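Long-range contact in intracellular protein transport protein USO1 (Saccharomyces cerevisiae S288c, PDB 6LSU), which tethers transport vesicles and is required for protein traffic from the endoplasmic reticulum to the Golgi complex in yeast: residues D575-I587 and T623-A635. Residues are numbered along the deposited sequence; the frame is centred on the assembly and turned at random.
Sequences DIRIPISYLTFLI and TIKCLVTMLLGVA
Leu-583 and Leu-627 interlock as reciprocal knobs where two helices of neighbouring armadillo repeats, ARM 9 (575-587) and ARM 10 (623-635), run side by side in the globular head. The axes of 577-587 and 623-635 are inclined by only 20° and run in the same direction, and their closest approach is 9.5 Å, a near-parallel alignment that lets knobs-into-holes packing recur along the helices. Leu-583 drops into the hollow framed by Ile-624, Leu-627, Val-628 and Leu-631, and its two methyls divide the work. CD1 lies 3.7 Å from Leu-627 CB and also meets Ile-624 CG2, whereas CD2 reaches the Val-628 backbone and, at 4.0 Å, CD1 of Leu-631. Cutting Leu-583 back to an alanine would probably leave much of this four-sided hollow unfilled, with Ile-624 and Leu-631 deprived of the methyls that pack against them. In the reverse direction, Leu-627 enters a pocket of Ile-580, Leu-583, Thr-584 and Ile-587, its CD1 touching the CG2 methyls of Ile-580 and Thr-584. The Thr-584 hydroxyl, meanwhile, is turned back to its own helix, where OG1 is hydrogen-bonded to Ile-580 O. One turn beyond Leu-583, Ile-587 fills the next hollow, among Leu-627, Met-630, Leu-631 and Val-634. With Ile-587 CG1 anti to the carbonyl carbon (chi1 -68°), the longer branch extends across the interface, CG1 lying along the Leu-631 backbone and Ile-587 CD1 sitting 3.7 Å from Met-630 SD. Phe-670 of helix 660-673 packs on Leu-627 and Met-630, while Leu-567 of helix 559-568 touches Leu-583, placing the pair within the stacked helical layers of the solenoid. At the N-terminal end, the CD1 methyl of Ile-624 rests against the Pro-579 ring, nearest its CB and 3.9 Å from its CG.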
loop_
_atom_site.group_PDB
_atom_site.type_symbol
_atom_site.label_atom_id
_atom_site.label_comp_id
_atom_site.label_asym_id
_atom_site.label_seq_id
_atom_site.Cartn_x
_atom_site.Cartn_y
_atom_site.Cartn_z
ATOM N N ASP A 575 -10.626 -28.197 -7.074
ATOM C CA ASP A 575 -9.915 -27.191 -6.251
ATOM C C ASP A 575 -10.036 -27.547 -4.767
ATOM O O ASP A 575 -11.176 -27.702 -4.285
ATOM C CB ASP A 575 -10.487 -25.804 -6.526
ATOM C CG ASP A 575 -9.396 -24.768 -6.562
ATOM O OD1 ASP A 575 -8.626 -24.726 -5.574
ATOM O OD2 ASP A 575 -9.273 -24.108 -7.606
ATOM N N ILE A 576 -8.911 -27.626 -4.050
ATOM C CA ILE A 576 -8.923 -28.113 -2.645
ATOM C C ILE A 576 -9.324 -26.934 -1.759
ATOM O O ILE A 576 -9.673 -27.141 -0.530
ATOM C CB ILE A 576 -7.587 -28.776 -2.258
ATOM C CG1 ILE A 576 -6.644 -27.836 -1.515
ATOM C CG2 ILE A 576 -6.915 -29.387 -3.475
ATOM C CD1 ILE A 576 -5.381 -28.508 -1.026
ATOM N N ARG A 577 -9.331 -25.749 -2.367
ATOM C CA ARG A 577 -9.768 -24.488 -1.725
ATOM C C ARG A 577 -11.203 -24.685 -1.225
ATOM O O ARG A 577 -11.435 -24.538 -0.004
ATOM C CB ARG A 577 -9.598 -23.347 -2.731
ATOM C CG ARG A 577 -8.241 -22.671 -2.653
ATOM C CD ARG A 577 -8.061 -21.639 -3.740
ATOM N NE ARG A 577 -7.437 -22.290 -4.869
ATOM C CZ ARG A 577 -6.138 -22.314 -5.103
ATOM N NH1 ARG A 577 -5.288 -21.698 -4.290
ATOM N NH2 ARG A 577 -5.701 -22.946 -6.174
ATOM N N ILE A 578 -12.089 -25.145 -2.113
ATOM C CA ILE A 578 -13.543 -25.347 -1.852
ATOM C C ILE A 578 -13.777 -26.122 -0.564
ATOM O O ILE A 578 -14.477 -25.624 0.321
ATOM C CB ILE A 578 -14.191 -25.996 -3.081
ATOM C CG1 ILE A 578 -13.887 -25.167 -4.318
ATOM C CG2 ILE A 578 -15.674 -26.208 -2.865
ATOM C CD1 ILE A 578 -14.768 -25.473 -5.523
ATOM N N PRO A 579 -13.256 -27.374 -0.434
ATOM C CA PRO A 579 -13.340 -28.144 0.812
ATOM C C PRO A 579 -12.714 -27.461 2.029
ATOM O O PRO A 579 -13.299 -27.539 3.093
ATOM C CB PRO A 579 -12.497 -29.401 0.571
ATOM C CG PRO A 579 -12.377 -29.518 -0.922
ATOM C CD PRO A 579 -12.578 -28.131 -1.496
ATOM N N ILE A 580 -11.548 -26.833 1.869
ATOM C CA ILE A 580 -10.826 -26.145 3.001
ATOM C C ILE A 580 -11.719 -25.012 3.537
ATOM O O ILE A 580 -11.819 -24.808 4.786
ATOM C CB ILE A 580 -9.458 -25.595 2.552
ATOM C CG1 ILE A 580 -8.495 -26.726 2.186
ATOM C CG2 ILE A 580 -8.877 -24.682 3.620
ATOM C CD1 ILE A 580 -7.142 -26.244 1.674
ATOM N N SER A 581 -12.416 -24.338 2.627
ATOM C CA SER A 581 -13.235 -23.166 2.975
ATOM C C SER A 581 -14.383 -23.641 3.843
ATOM O O SER A 581 -14.449 -23.153 4.987
ATOM C CB SER A 581 -13.656 -22.419 1.745
ATOM O OG SER A 581 -12.521 -21.844 1.123
ATOM N N TYR A 582 -15.198 -24.598 3.367
ATOM C CA TYR A 582 -16.280 -25.231 4.202
ATOM C C TYR A 582 -15.704 -25.779 5.501
ATOM O O TYR A 582 -16.264 -25.445 6.569
ATOM C CB TYR A 582 -16.993 -26.376 3.496
ATOM C CG TYR A 582 -17.856 -25.955 2.338
ATOM C CD1 TYR A 582 -18.957 -25.128 2.518
ATOM C CD2 TYR A 582 -17.578 -26.399 1.054
ATOM C CE1 TYR A 582 -19.723 -24.694 1.438
ATOM C CE2 TYR A 582 -18.343 -26.015 -0.040
ATOM C CZ TYR A 582 -19.426 -25.150 0.152
ATOM O OH TYR A 582 -20.200 -24.798 -0.936
ATOM N N LEU A 583 -14.621 -26.553 5.439
ATOM C CA LEU A 583 -14.128 -27.263 6.651
ATOM C C LEU A 583 -13.714 -26.260 7.728
ATOM O O LEU A 583 -14.319 -26.305 8.831
ATOM C CB LEU A 583 -12.978 -28.200 6.267
ATOM C CG LEU A 583 -13.452 -29.545 5.737
ATOM C CD1 LEU A 583 -12.358 -30.218 4.945
ATOM C CD2 LEU A 583 -13.937 -30.409 6.884
ATOM N N THR A 584 -12.781 -25.356 7.406
ATOM C CA THR A 584 -12.270 -24.269 8.302
ATOM C C THR A 584 -13.451 -23.398 8.787
ATOM O O THR A 584 -13.484 -23.004 10.001
ATOM C CB THR A 584 -11.276 -23.380 7.546
ATOM O OG1 THR A 584 -11.855 -22.831 6.346
ATOM C CG2 THR A 584 -10.037 -24.130 7.123
ATOM N N PHE A 585 -14.413 -23.115 7.909
ATOM C CA PHE A 585 -15.608 -22.355 8.323
ATOM C C PHE A 585 -16.297 -23.147 9.440
ATOM O O PHE A 585 -16.266 -22.635 10.606
ATOM C CB PHE A 585 -16.520 -22.038 7.136
ATOM C CG PHE A 585 -17.749 -21.296 7.547
ATOM C CD1 PHE A 585 -17.673 -20.277 8.486
ATOM C CD2 PHE A 585 -18.992 -21.618 7.016
ATOM C CE1 PHE A 585 -18.809 -19.570 8.862
ATOM C CE2 PHE A 585 -20.133 -20.922 7.408
ATOM C CZ PHE A 585 -20.037 -19.908 8.329
ATOM N N LEU A 586 -16.815 -24.360 9.137
ATOM C CA LEU A 586 -17.538 -25.183 10.155
ATOM C C LEU A 586 -16.701 -25.360 11.421
ATOM O O LEU A 586 -17.299 -25.176 12.499
ATOM C CB LEU A 586 -17.920 -26.549 9.604
ATOM C CG LEU A 586 -19.296 -26.542 8.954
ATOM C CD1 LEU A 586 -19.499 -27.756 8.092
ATOM C CD2 LEU A 586 -20.346 -26.408 10.014
ATOM N N ILE A 587 -15.396 -25.670 11.316
ATOM C CA ILE A 587 -14.568 -25.826 12.549
ATOM C C ILE A 587 -14.702 -24.540 13.360
ATOM O O ILE A 587 -14.908 -24.592 14.558
ATOM C CB ILE A 587 -13.096 -26.123 12.236
ATOM C CG1 ILE A 587 -12.940 -27.514 11.605
ATOM C CG2 ILE A 587 -12.258 -25.981 13.490
ATOM C CD1 ILE A 587 -11.625 -27.739 10.941
ATOM N N THR A 623 -4.277 -32.718 3.977
ATOM C CA THR A 623 -4.856 -31.452 4.490
ATOM C C THR A 623 -6.358 -31.651 4.739
ATOM O O THR A 623 -6.773 -31.555 5.925
ATOM C CB THR A 623 -4.537 -30.272 3.569
ATOM O OG1 THR A 623 -3.245 -30.465 3.004
ATOM C CG2 THR A 623 -4.532 -28.968 4.326
ATOM N N ILE A 624 -7.144 -31.949 3.700
ATOM C CA ILE A 624 -8.569 -32.329 3.893
ATOM C C ILE A 624 -8.690 -33.393 4.995
ATOM O O ILE A 624 -9.514 -33.241 5.924
ATOM C CB ILE A 624 -9.210 -32.866 2.617
ATOM C CG1 ILE A 624 -9.018 -31.954 1.406
ATOM C CG2 ILE A 624 -10.667 -33.112 2.921
ATOM C CD1 ILE A 624 -9.557 -30.567 1.611
ATOM N N LYS A 625 -7.890 -34.450 4.904
ATOM C CA LYS A 625 -8.020 -35.575 5.849
ATOM C C LYS A 625 -7.896 -35.002 7.262
ATOM O O LYS A 625 -8.772 -35.338 8.094
ATOM C CB LYS A 625 -7.061 -36.689 5.423
ATOM C CG LYS A 625 -6.434 -37.541 6.514
ATOM C CD LYS A 625 -5.518 -38.577 5.909
ATOM C CE LYS A 625 -4.316 -38.907 6.771
ATOM N NZ LYS A 625 -3.324 -39.707 6.004
ATOM N N CYS A 626 -6.915 -34.139 7.538
ATOM C CA CYS A 626 -6.727 -33.592 8.917
ATOM C C CYS A 626 -7.883 -32.617 9.262
ATOM O O CYS A 626 -8.321 -32.563 10.443
ATOM C CB CYS A 626 -5.361 -32.930 9.080
ATOM S SG CYS A 626 -3.925 -34.022 8.769
ATOM N N LEU A 627 -8.408 -31.870 8.276
ATOM C CA LEU A 627 -9.461 -30.857 8.540
ATOM C C LEU A 627 -10.773 -31.555 8.870
ATOM O O LEU A 627 -11.443 -31.121 9.899
ATOM C CB LEU A 627 -9.609 -29.904 7.349
ATOM C CG LEU A 627 -8.557 -28.796 7.297
ATOM C CD1 LEU A 627 -8.805 -27.875 6.100
ATOM C CD2 LEU A 627 -8.553 -28.023 8.606
ATOM N N VAL A 628 -11.131 -32.574 8.067
ATOM C CA VAL A 628 -12.248 -33.508 8.386
ATOM C C VAL A 628 -12.029 -34.057 9.798
ATOM O O VAL A 628 -12.955 -34.056 10.554
ATOM C CB VAL A 628 -12.415 -34.662 7.383
ATOM C CG1 VAL A 628 -13.459 -35.640 7.903
ATOM C CG2 VAL A 628 -12.835 -34.164 6.012
ATOM N N THR A 629 -10.847 -34.556 10.111
ATOM C CA THR A 629 -10.562 -35.179 11.435
ATOM C C THR A 629 -10.792 -34.104 12.491
ATOM O O THR A 629 -11.448 -34.384 13.497
ATOM C CB THR A 629 -9.135 -35.722 11.517
ATOM O OG1 THR A 629 -8.939 -36.579 10.392
ATOM C CG2 THR A 629 -8.826 -36.389 12.843
ATOM N N MET A 630 -10.254 -32.905 12.254
ATOM C CA MET A 630 -10.336 -31.762 13.207
ATOM C C MET A 630 -11.815 -31.391 13.469
ATOM O O MET A 630 -12.233 -31.137 14.650
ATOM C CB MET A 630 -9.617 -30.556 12.626
ATOM C CG MET A 630 -9.189 -29.602 13.706
ATOM S SD MET A 630 -8.543 -28.074 13.023
ATOM C CE MET A 630 -7.125 -28.717 12.129
ATOM N N LEU A 631 -12.615 -31.364 12.396
ATOM C CA LEU A 631 -14.051 -31.058 12.513
ATOM C C LEU A 631 -14.661 -31.967 13.580
ATOM O O LEU A 631 -15.423 -31.442 14.484
ATOM C CB LEU A 631 -14.698 -31.275 11.147
ATOM C CG LEU A 631 -15.852 -30.342 10.817
ATOM C CD1 LEU A 631 -16.754 -30.934 9.722
ATOM C CD2 LEU A 631 -16.675 -30.053 12.076
ATOM N N LEU A 632 -14.403 -33.279 13.476
ATOM C CA LEU A 632 -15.054 -34.296 14.340
ATOM C C LEU A 632 -14.565 -34.143 15.782
ATOM O O LEU A 632 -15.413 -34.167 16.713
ATOM C CB LEU A 632 -14.735 -35.694 13.785
ATOM C CG LEU A 632 -15.347 -35.966 12.419
ATOM C CD1 LEU A 632 -14.801 -37.248 11.835
ATOM C CD2 LEU A 632 -16.874 -36.015 12.509
ATOM N N GLY A 633 -13.264 -34.007 15.952
ATOM C CA GLY A 633 -12.653 -33.671 17.249
ATOM C C GLY A 633 -13.311 -32.463 17.873
ATOM O O GLY A 633 -13.798 -32.590 19.003
ATOM N N VAL A 634 -13.359 -31.341 17.148
ATOM C CA VAL A 634 -13.863 -30.047 17.693
ATOM C C VAL A 634 -15.328 -30.283 18.053
ATOM O O VAL A 634 -15.715 -29.906 19.158
ATOM C CB VAL A 634 -13.631 -28.857 16.722
ATOM C CG1 VAL A 634 -14.504 -27.643 17.052
ATOM C CG2 VAL A 634 -12.163 -28.454 16.687
ATOM N N ALA A 635 -16.093 -30.912 17.155
ATOM C CA ALA A 635 -17.526 -31.229 17.366
ATOM C C ALA A 635 -17.642 -32.043 18.653
ATOM O O ALA A 635 -18.609 -31.826 19.419
ATOM C CB ALA A 635 -18.109 -31.975 16.191
#